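Local structure of oligopeptide ABC transporter, periplasmic oligopeptide-binding protein, putative (Thermotoga maritima MSB8, 5IPW) at residues His428-Leu433 and Gly465-Ile470; Ser366-Arg371 and Glu459-Ile464; His347-Leu352 and Asp435-Arg440. The protein probably binds oligopeptides in the periplasm as the solute-binding component of an ABC transporter that takes up peptides. All coordinates share one frame; numbering follows the deposited sequence.

Interaction 1. Residues His428-Leu433 and Gly465-Ile470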
loop_
_atom_site.group_PDB
_atom_site.type_symbol
_atom_site.label_atom_id
_atom_site.label_comp_id
_atom_site.label_asym_id
_atom_site.label_seq_id
_atom_site.Cartn_x
_atom_site.Cartn_y
_atom_site.Cartn_z
ATOM N N HIS A 428 5.363 -48.061 8.196
ATOM C CA HIS A 428 4.332 -47.025 8.364
ATOM C C HIS A 428 4.909 -45.709 8.918
ATOM O O HIS A 428 4.321 -45.080 9.804
ATOM C CB HIS A 428 3.195 -47.548 9.252
ATOM C CG HIS A 428 1.920 -46.768 9.132
ATOM N ND1 HIS A 428 1.681 -45.617 9.852
ATOM C CD2 HIS A 428 0.813 -46.978 8.380
ATOM C CE1 HIS A 428 0.483 -45.149 9.546
ATOM N NE2 HIS A 428 -0.064 -45.957 8.655
ATOM N N GLU A 429 6.061 -45.306 8.379
ATOM C CA GLU A 429 6.779 -44.116 8.842
ATOM C C GLU A 429 6.572 -42.954 7.871
ATOM O O GLU A 429 6.192 -41.852 8.276
ATOM C CB GLU A 429 8.271 -44.421 9.004
ATOM C CG GLU A 429 9.081 -43.245 9.532
ATOM C CD GLU A 429 10.475 -43.635 9.980
ATOM O OE1 GLU A 429 11.036 -44.611 9.434
ATOM O OE2 GLU A 429 11.013 -42.956 10.879
ATOM N N TYR A 430 6.846 -43.210 6.596
ATOM C CA TYR A 430 6.497 -42.293 5.515
ATOM C C TYR A 430 5.824 -43.105 4.429
ATOM O O TYR A 430 5.904 -44.329 4.433
ATOM C CB TYR A 430 7.740 -41.603 4.955
ATOM C CG TYR A 430 8.482 -40.750 5.962
ATOM C CD1 TYR A 430 7.925 -39.570 6.453
ATOM C CD2 TYR A 430 9.748 -41.114 6.417
ATOM C CE1 TYR A 430 8.605 -38.783 7.373
ATOM C CE2 TYR A 430 10.437 -40.332 7.334
ATOM C CZ TYR A 430 9.861 -39.169 7.810
ATOM O OH TYR A 430 10.547 -38.397 8.718
ATOM N N ARG A 431 5.161 -42.433 3.500
ATOM C CA ARG A 431 4.566 -43.140 2.369
ATOM C C ARG A 431 5.489 -43.087 1.146
ATOM O O ARG A 431 6.650 -42.673 1.268
ATOM C CB ARG A 431 3.125 -42.678 2.093
ATOM C CG ARG A 431 2.875 -41.193 1.952
ATOM C CD ARG A 431 1.376 -40.958 1.799
ATOM N NE ARG A 431 0.654 -41.004 3.076
ATOM C CZ ARG A 431 -0.611 -41.407 3.238
ATOM N NH1 ARG A 431 -1.345 -41.838 2.211
ATOM N NH2 ARG A 431 -1.153 -41.387 4.451
ATOM N N LEU A 432 5.000 -43.547 -0.007
ATOM C CA LEU A 432 5.857 -43.799 -1.162
ATOM C C LEU A 432 5.246 -43.299 -2.467
ATOM O O LEU A 432 4.024 -43.277 -2.627
ATOM C CB LEU A 432 6.126 -45.303 -1.298
ATOM C CG LEU A 432 6.688 -46.070 -0.096
ATOM C CD1 LEU A 432 6.622 -47.562 -0.372
ATOM C CD2 LEU A 432 8.115 -45.654 0.249
ATOM N N LEU A 433 6.116 -42.930 -3.404
ATOM C CA LEU A 433 5.691 -42.489 -4.730
ATOM C C LEU A 433 5.351 -43.718 -5.580
ATOM O O LEU A 433 5.733 -44.831 -5.222
ATOM C CB LEU A 433 6.807 -41.673 -5.400
ATOM C CG LEU A 433 7.383 -40.474 -4.641
ATOM C CD1 LEU A 433 8.580 -39.904 -5.383
ATOM C CD2 LEU A 433 6.331 -39.398 -4.432
ATOM N N GLY A 465 2.874 -38.832 6.777
ATOM C CA GLY A 465 3.862 -39.623 6.047
ATOM C C GLY A 465 4.628 -38.878 4.966
ATOM O O GLY A 465 5.283 -39.501 4.134
ATOM N N VAL A 466 4.556 -37.548 4.978
ATOM C CA VAL A 466 5.264 -36.741 4.004
ATOM C C VAL A 466 6.588 -36.289 4.603
ATOM O O VAL A 466 6.615 -35.554 5.589
ATOM C CB VAL A 466 4.432 -35.530 3.558
ATOM C CG1 VAL A 466 5.284 -34.569 2.741
ATOM C CG2 VAL A 466 3.212 -35.980 2.756
ATOM N N TRP A 467 7.681 -36.737 3.991
ATOM C CA TRP A 467 9.029 -36.474 4.487
ATOM C C TRP A 467 9.555 -35.165 3.904
ATOM O O TRP A 467 9.623 -35.009 2.687
ATOM C CB TRP A 467 9.960 -37.620 4.078
ATOM C CG TRP A 467 11.316 -37.616 4.731
ATOM C CD1 TRP A 467 11.866 -36.635 5.514
ATOM C CD2 TRP A 467 12.311 -38.641 4.624
ATOM N NE1 TRP A 467 13.128 -36.997 5.912
ATOM C CE2 TRP A 467 13.427 -38.222 5.378
ATOM C CE3 TRP A 467 12.361 -39.878 3.969
ATOM C CZ2 TRP A 467 14.584 -38.997 5.494
ATOM C CZ3 TRP A 467 13.511 -40.647 4.085
ATOM C CH2 TRP A 467 14.607 -40.203 4.841
ATOM N N VAL A 468 9.931 -34.225 4.766
ATOM C CA VAL A 468 10.583 -33.011 4.299
ATOM C C VAL A 468 11.825 -32.691 5.109
ATOM O O VAL A 468 11.936 -33.072 6.276
ATOM C CB VAL A 468 9.634 -31.794 4.308
ATOM C CG1 VAL A 468 8.463 -32.027 3.362
ATOM C CG2 VAL A 468 9.146 -31.482 5.718
ATOM N N GLU A 469 12.762 -32.015 4.450
ATOM C CA GLU A 469 13.903 -31.385 5.101
ATOM C C GLU A 469 13.887 -29.907 4.739
ATOM O O GLU A 469 13.189 -29.490 3.811
ATOM C CB GLU A 469 15.225 -32.002 4.643
ATOM C CG GLU A 469 15.355 -33.495 4.906
ATOM C CD GLU A 469 15.307 -33.865 6.379
ATOM O OE1 GLU A 469 15.583 -33.002 7.243
ATOM O OE2 GLU A 469 14.993 -35.039 6.669
ATOM N N ILE A 470 14.666 -29.127 5.475
ATOM C CA ILE A 470 14.653 -27.682 5.353
ATOM C C ILE A 470 16.048 -27.197 5.001
ATOM O O ILE A 470 16.983 -27.388 5.778
ATOM C CB ILE A 470 14.218 -27.028 6.685
ATOM C CG1 ILE A 470 12.842 -27.547 7.135
ATOM C CG2 ILE A 470 14.220 -25.510 6.576
ATOM C CD1 ILE A 470 11.718 -27.349 6.138
#
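Tyr-430 and Gly-465 bring their backbones to within 3.8 Å, CA to CA, and just past that point Arg-431 N donates to Gly-465 O over 3.0 Å, nearly straight, in the carbonyl plane and on a lone pair. Gly-465 suits this spot: its positive phi of 78° by itself favours glycine, and a CB would point toward the other segment. Its carbonyl oxygen also lies at the edge of the Tyr-430 ring. That ring is laid along the start of the strand by a chi1 of -62°, CG anti to the carbonyl carbon. Trp-467 CB sits over the centre of the phenol face, 3.7 Å from the Tyr-430 ring centroid, a CH-pi contact. From there the indole continues across the same face as an offset stack, five-membered ring against phenol, centroids 4.3 Å apart and planes only 6° from parallel. Trp-467 NE1 donates to Glu-469 OE2 at 2.8 Å, on the carboxylate's anti side and tilted out of both planes, which limits rotation of the indole, while Arg-440 adds a cation-pi contact. Arg-431 spends its charge elsewhere, on Asp-418, and its NE reaches Ile-464 O. The whole arrangement is built on a Schellman motif: Gly-465 is the C-prime residue ending helix 448-462, with Val-466 N bonded back to Trp-461 O and Gly-465 N to Lys-462 O, before the chain enters edge strand 467-472.

Interaction 2. Residues Ser366-Arg371 and Glu459-Ile464; sequences SLAINR and EYWKQI
A chi1 of -50° on Tyr-460 and -77° on Trp-461, both with CG anti to the carbonyl carbon, brings the two rings from the end of helix 448-462 to Asn-370 and Ala-368. The tyrosine goes to Asn-370: its ring lies with one face under Asn-370 CB, which sits 4.1 Å from the Tyr-460 ring centroid in a CH-pi contact, toward the rim. Tyr-460 CD2 is also 3.5 Å from Asn-370 N, and Tyr-460 CB rests against Ala-368 O. The indole presents its edge to Ala-368, with Trp-461 CD1 3.6 Å from the methyl Ala-368 CB. Ile-464 CD1 reaches the same methyl, Ala-368 CB, at 3.7 Å, next to the indole. Ile-369 runs alongside Trp-461, pointing the same way, its CG1 3.8 Å from Trp-461 NE1. That nitrogen is satisfied by Leu-365 O; no hydrogen bond joins the two segments themselves. A serine in place of Tyr-460 would probably leave Asn-370 CB without the face it packs on and open a gap beside Ile-369. The contact fills the join between helices 359-367 and 371-379, with Asn-370 at the N-cap position of the latter. Ile-464 leans on Asn-414 and Leu-417 of helix 410-420, Tyr-460 on Ile-374 of helix 371-379, and Ile-369 on Ile-589 and Thr-591 of strand 589-591.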
loop_
_atom_site.group_PDB
_atom_site.type_symbol
_atom_site.label_atom_id
_atom_site.label_comp_id
_atom_site.label_asym_id
_atom_site.label_seq_id
_atom_site.Cartn_x
_atom_site.Cartn_y
_atom_site.Cartn_z
ATOM N N SER A 366 -2.099 -28.697 3.462
ATOM C CA SER A 366 -2.575 -27.602 4.331
ATOM C C SER A 366 -3.309 -28.127 5.571
ATOM O O SER A 366 -3.033 -27.689 6.694
ATOM C CB SER A 366 -3.454 -26.579 3.569
ATOM O OG SER A 366 -4.347 -27.165 2.631
ATOM N N LEU A 367 -4.212 -29.086 5.368
ATOM C CA LEU A 367 -4.998 -29.663 6.471
ATOM C C LEU A 367 -4.126 -30.271 7.568
ATOM O O LEU A 367 -4.518 -30.299 8.736
ATOM C CB LEU A 367 -5.982 -30.707 5.945
ATOM C CG LEU A 367 -7.084 -30.137 5.047
ATOM C CD1 LEU A 367 -7.763 -31.261 4.289
ATOM C CD2 LEU A 367 -8.086 -29.335 5.862
ATOM N N ALA A 368 -2.936 -30.729 7.195
ATOM C CA ALA A 368 -1.980 -31.264 8.161
ATOM C C ALA A 368 -1.282 -30.189 8.991
ATOM O O ALA A 368 -0.528 -30.516 9.910
ATOM C CB ALA A 368 -0.946 -32.115 7.446
ATOM N N ILE A 369 -1.519 -28.917 8.675
ATOM C CA ILE A 369 -0.848 -27.830 9.381
ATOM C C ILE A 369 -1.672 -27.350 10.571
ATOM O O ILE A 369 -2.857 -27.032 10.442
ATOM C CB ILE A 369 -0.541 -26.637 8.454
ATOM C CG1 ILE A 369 0.152 -27.131 7.178
ATOM C CG2 ILE A 369 0.336 -25.628 9.185
ATOM C CD1 ILE A 369 0.643 -26.044 6.240
ATOM N N ASN A 370 -1.017 -27.311 11.728
ATOM C CA ASN A 370 -1.573 -26.739 12.944
ATOM C C ASN A 370 -1.195 -25.256 13.030
ATOM O O ASN A 370 -0.210 -24.892 13.680
ATOM C CB ASN A 370 -1.035 -27.519 14.159
ATOM C CG ASN A 370 -1.841 -27.303 15.442
ATOM O OD1 ASN A 370 -1.343 -27.603 16.527
ATOM N ND2 ASN A 370 -3.080 -26.813 15.335
ATOM N N ARG A 371 -1.969 -24.406 12.358
ATOM C CA ARG A 371 -1.674 -22.965 12.320
ATOM C C ARG A 371 -1.743 -22.343 13.708
ATOM O O ARG A 371 -0.837 -21.601 14.113
ATOM C CB ARG A 371 -2.636 -22.218 11.395
ATOM C CG ARG A 371 -2.279 -22.261 9.921
ATOM C CD ARG A 371 -3.097 -23.271 9.155
ATOM N NE ARG A 371 -2.796 -23.218 7.732
ATOM C CZ ARG A 371 -3.343 -24.007 6.811
ATOM N NH1 ARG A 371 -4.242 -24.931 7.143
ATOM N NH2 ARG A 371 -2.981 -23.872 5.545
ATOM N N GLU A 459 7.341 -31.770 11.444
ATOM C CA GLU A 459 6.578 -32.658 12.324
ATOM C C GLU A 459 5.153 -32.887 11.841
ATOM O O GLU A 459 4.699 -34.020 11.781
ATOM C CB GLU A 459 6.535 -32.113 13.756
ATOM C CG GLU A 459 7.774 -32.421 14.578
ATOM C CD GLU A 459 7.941 -33.905 14.858
ATOM O OE1 GLU A 459 6.972 -34.551 15.320
ATOM O OE2 GLU A 459 9.052 -34.424 14.619
ATOM N N TYR A 460 4.445 -31.821 11.494
ATOM C CA TYR A 460 3.019 -31.952 11.170
ATOM C C TYR A 460 2.817 -32.803 9.925
ATOM O O TYR A 460 1.834 -33.539 9.822
ATOM C CB TYR A 460 2.336 -30.585 10.991
ATOM C CG TYR A 460 2.571 -29.581 12.107
ATOM C CD1 TYR A 460 2.964 -29.991 13.388
ATOM C CD2 TYR A 460 2.387 -28.220 11.889
ATOM C CE1 TYR A 460 3.182 -29.075 14.402
ATOM C CE2 TYR A 460 2.596 -27.299 12.902
ATOM C CZ TYR A 460 2.994 -27.734 14.153
ATOM O OH TYR A 460 3.211 -26.835 15.164
ATOM N N TRP A 461 3.759 -32.699 8.990
ATOM C CA TRP A 461 3.695 -33.444 7.734
ATOM C C TRP A 461 4.208 -34.889 7.860
ATOM O O TRP A 461 3.806 -35.761 7.086
ATOM C CB TRP A 461 4.435 -32.682 6.623
ATOM C CG TRP A 461 3.659 -31.503 6.062
ATOM C CD1 TRP A 461 2.368 -31.148 6.351
ATOM C CD2 TRP A 461 4.114 -30.563 5.081
ATOM N NE1 TRP A 461 2.004 -30.042 5.627
ATOM C CE2 TRP A 461 3.057 -29.660 4.841
ATOM C CE3 TRP A 461 5.317 -30.392 4.386
ATOM C CZ2 TRP A 461 3.165 -28.607 3.935
ATOM C CZ3 TRP A 461 5.422 -29.340 3.487
ATOM C CH2 TRP A 461 4.353 -28.462 3.271
ATOM N N LYS A 462 5.078 -35.141 8.835
ATOM C CA LYS A 462 5.464 -36.508 9.199
ATOM C C LYS A 462 4.246 -37.335 9.621
ATOM O O LYS A 462 4.144 -38.515 9.289
ATOM C CB LYS A 462 6.489 -36.480 10.333
ATOM C CG LYS A 462 7.093 -37.833 10.692
ATOM C CD LYS A 462 7.972 -37.752 11.933
ATOM C CE LYS A 462 8.977 -36.610 11.858
ATOM N NZ LYS A 462 10.019 -36.709 12.915
ATOM N N GLN A 463 3.320 -36.706 10.338
ATOM C CA GLN A 463 2.078 -37.360 10.758
ATOM C C GLN A 463 1.182 -37.790 9.591
ATOM O O GLN A 463 0.272 -38.594 9.783
ATOM C CB GLN A 463 1.287 -36.459 11.722
ATOM C CG GLN A 463 1.477 -36.780 13.200
ATOM C CD GLN A 463 2.935 -36.882 13.618
ATOM O OE1 GLN A 463 3.656 -35.886 13.649
ATOM N NE2 GLN A 463 3.373 -38.090 13.958
ATOM N N ILE A 464 1.420 -37.253 8.397
ATOM C CA ILE A 464 0.738 -37.752 7.196
ATOM C C ILE A 464 1.680 -38.536 6.272
ATOM O O ILE A 464 1.319 -38.881 5.141
ATOM C CB ILE A 464 -0.008 -36.634 6.423
ATOM C CG1 ILE A 464 0.960 -35.583 5.863
ATOM C CG2 ILE A 464 -1.034 -35.972 7.332
ATOM C CD1 ILE A 464 0.307 -34.566 4.949
#

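Interaction 3. Residues His347-Leu352 and Asp435-Arg440; sequences HSDEVL and DGRPLR
Arg-437 meets Asp-349 end-on, the two side chains coming from opposite directions with carboxylate and guanidinium planes 12° apart. Both terminal nitrogens go to the same oxygen: Arg-437 NH2 lies 2.6 Å from Asp-349 OD2, nearly along the C-O axis, and Arg-437 NH1 reaches that OD2 at 2.9 Å on its syn lone pair. A weak bond from NH1 to Asp-349 OD1 adds to the salt bridge. The guanidinium is also held side-on by its own segment, with Asp-435 OD2 accepting from Arg-437 NE at 3.2 Å and from Arg-437 NH1 at 3.1 Å. NH1 therefore stands between two carboxylates, and the three residues form a salt-bridge network in which one positive charge probably offsets much of the repulsion between two negative ones. Val-351 packs against the edge of the same group, its CB 3.5 Å from Arg-437 NH1, and also touches Leu-433.

Each acid is fixed by the backbone of its own segment. Asp-349 is the N-cap of helix 350-357: with CG anti to the backbone N (chi1 -177°), its OD1 accepts from Val-351 N at 2.9 Å and weakly from Leu-352 N, while OD2 is turned to the arginine. Asp-435 closes an Asx turn, OD1 taking Arg-437 N at 3.0 Å across Gly-436, whose backbone angles call for glycine.

Farther out, His-347 ND1 accepts a weak bond from Asp-349 N, and Asp-488 takes the bond from His-347 NE2. Leu-352 CD1 lies over one face of that imidazole, while Leu-352 CD2 approaches Arg-440 O at 4.2 Å. Just before strand 440-445, Leu-439 bonds through its backbone to Arg-431 and Trp-467. Several residues here, Asp-349 and Arg-437 among them, also touch a crystal neighbour.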
loop_
_atom_site.group_PDB
_atom_site.type_symbol
_atom_site.label_atom_id
_atom_site.label_comp_id
_atom_site.label_asym_id
_atom_site.label_seq_id
_atom_site.Cartn_x
_atom_site.Cartn_y
_atom_site.Cartn_z
ATOM N N HIS A 347 8.053 -29.084 -11.861
ATOM C CA HIS A 347 9.184 -29.896 -11.405
ATOM C C HIS A 347 9.760 -30.782 -12.502
ATOM O O HIS A 347 9.014 -31.409 -13.251
ATOM C CB HIS A 347 8.773 -30.798 -10.242
ATOM C CG HIS A 347 9.891 -31.104 -9.304
ATOM N ND1 HIS A 347 10.971 -31.875 -9.666
ATOM C CD2 HIS A 347 10.108 -30.732 -8.020
ATOM C CE1 HIS A 347 11.804 -31.973 -8.644
ATOM N NE2 HIS A 347 11.304 -31.285 -7.633
ATOM N N SER A 348 11.087 -30.854 -12.571
ATOM C CA SER A 348 11.755 -31.619 -13.624
ATOM C C SER A 348 11.485 -33.118 -13.497
ATOM O O SER A 348 11.204 -33.790 -14.488
ATOM C CB SER A 348 13.253 -31.331 -13.612
ATOM O OG SER A 348 13.480 -29.978 -13.972
ATOM N N ASP A 349 11.606 -33.628 -12.278
ATOM C CA ASP A 349 11.125 -34.958 -11.906
ATOM C C ASP A 349 9.621 -35.152 -12.184
ATOM O O ASP A 349 8.769 -34.667 -11.453
ATOM C CB ASP A 349 11.439 -35.211 -10.427
ATOM C CG ASP A 349 11.040 -36.599 -9.965
ATOM O OD1 ASP A 349 10.217 -37.256 -10.641
ATOM O OD2 ASP A 349 11.550 -37.034 -8.909
ATOM N N GLU A 350 9.324 -35.913 -13.231
ATOM C CA GLU A 350 7.958 -36.125 -13.706
ATOM C C GLU A 350 7.033 -36.787 -12.674
ATOM O O GLU A 350 5.818 -36.585 -12.697
ATOM C CB GLU A 350 8.007 -36.984 -14.970
ATOM C CG GLU A 350 6.850 -36.770 -15.932
ATOM C CD GLU A 350 7.279 -36.909 -17.384
ATOM O OE1 GLU A 350 8.058 -37.839 -17.696
ATOM O OE2 GLU A 350 6.842 -36.081 -18.214
ATOM N N VAL A 351 7.609 -37.578 -11.778
ATOM C CA VAL A 351 6.837 -38.297 -10.770
ATOM C C VAL A 351 6.340 -37.326 -9.705
ATOM O O VAL A 351 5.145 -37.288 -9.408
ATOM C CB VAL A 351 7.667 -39.432 -10.118
ATOM C CG1 VAL A 351 6.867 -40.157 -9.046
ATOM C CG2 VAL A 351 8.134 -40.424 -11.170
ATOM N N LEU A 352 7.260 -36.555 -9.130
ATOM C CA LEU A 352 6.906 -35.489 -8.183
ATOM C C LEU A 352 5.983 -34.437 -8.808
ATOM O O LEU A 352 5.024 -33.998 -8.181
ATOM C CB LEU A 352 8.159 -34.802 -7.632
ATOM C CG LEU A 352 8.866 -35.462 -6.449
ATOM C CD1 LEU A 352 10.205 -34.781 -6.198
ATOM C CD2 LEU A 352 8.008 -35.399 -5.201
ATOM N N ASP A 435 6.775 -44.970 -7.961
ATOM C CA ASP A 435 7.964 -45.751 -8.316
ATOM C C ASP A 435 8.666 -46.360 -7.092
ATOM O O ASP A 435 9.801 -46.836 -7.189
ATOM C CB ASP A 435 8.942 -44.917 -9.169
ATOM C CG ASP A 435 9.523 -43.709 -8.429
ATOM O OD1 ASP A 435 9.414 -43.617 -7.185
ATOM O OD2 ASP A 435 10.105 -42.844 -9.116
ATOM N N GLY A 436 7.999 -46.352 -5.944
ATOM C CA GLY A 436 8.571 -46.939 -4.743
ATOM C C GLY A 436 9.561 -46.060 -4.004
ATOM O O GLY A 436 10.092 -46.467 -2.964
ATOM N N ARG A 437 9.815 -44.852 -4.512
ATOM C CA ARG A 437 10.689 -43.916 -3.798
ATOM C C ARG A 437 9.986 -43.423 -2.550
ATOM O O ARG A 437 8.762 -43.235 -2.569
ATOM C CB ARG A 437 11.056 -42.699 -4.649
ATOM C CG ARG A 437 12.438 -42.750 -5.282
ATOM C CD ARG A 437 12.751 -41.423 -5.958
ATOM N NE ARG A 437 11.816 -41.131 -7.046
ATOM C CZ ARG A 437 11.663 -39.945 -7.636
ATOM N NH1 ARG A 437 10.775 -39.808 -8.625
ATOM N NH2 ARG A 437 12.387 -38.892 -7.253
ATOM N N PRO A 438 10.755 -43.193 -1.468
ATOM C CA PRO A 438 10.163 -42.579 -0.285
ATOM C C PRO A 438 9.611 -41.214 -0.660
ATOM O O PRO A 438 10.297 -40.449 -1.341
ATOM C CB PRO A 438 11.340 -42.429 0.692
ATOM C CG PRO A 438 12.490 -43.155 0.091
ATOM C CD PRO A 438 12.221 -43.294 -1.371
ATOM N N LEU A 439 8.382 -40.921 -0.249
ATOM C CA LEU A 439 7.781 -39.622 -0.542
ATOM C C LEU A 439 8.498 -38.540 0.264
ATOM O O LEU A 439 8.270 -38.375 1.468
ATOM C CB LEU A 439 6.284 -39.633 -0.259
ATOM C CG LEU A 439 5.589 -38.327 -0.625
ATOM C CD1 LEU A 439 4.289 -38.590 -1.358
ATOM C CD2 LEU A 439 5.343 -37.506 0.621
ATOM N N ARG A 440 9.379 -37.820 -0.425
ATOM C CA ARG A 440 10.286 -36.881 0.200
ATOM C C ARG A 440 10.565 -35.718 -0.740
ATOM O O ARG A 440 10.631 -35.890 -1.959
ATOM C CB ARG A 440 11.598 -37.579 0.567
ATOM C CG ARG A 440 12.694 -36.655 1.087
ATOM C CD ARG A 440 13.945 -37.428 1.474
ATOM N NE ARG A 440 14.988 -36.555 2.009
ATOM C CZ ARG A 440 16.074 -36.964 2.671
ATOM N NH1 ARG A 440 16.299 -38.257 2.903
ATOM N NH2 ARG A 440 16.945 -36.064 3.111
#

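All three contacts lie on the same side of the chain's centre, around one five-stranded mixed sheet. Interaction 2 is the buried one, apolar and aromatic, with no hydrogen bond across it; interaction 3 is at the surface and relies on charge; interaction 1 is intermediate, combining a backbone bond with a stack at the sheet edge. Interactions 1 and 2 share the end of helix 448-462, interaction 2 using its last turn and interaction 1 the chain that leaves it, and Val-468 packs on Trp-461 between them. Interactions 1 and 3 share the loop before strand 440-445, joined through Leu-439. Interactions 2 and 3 do not touch, their nearest atoms being about 6 Å apart.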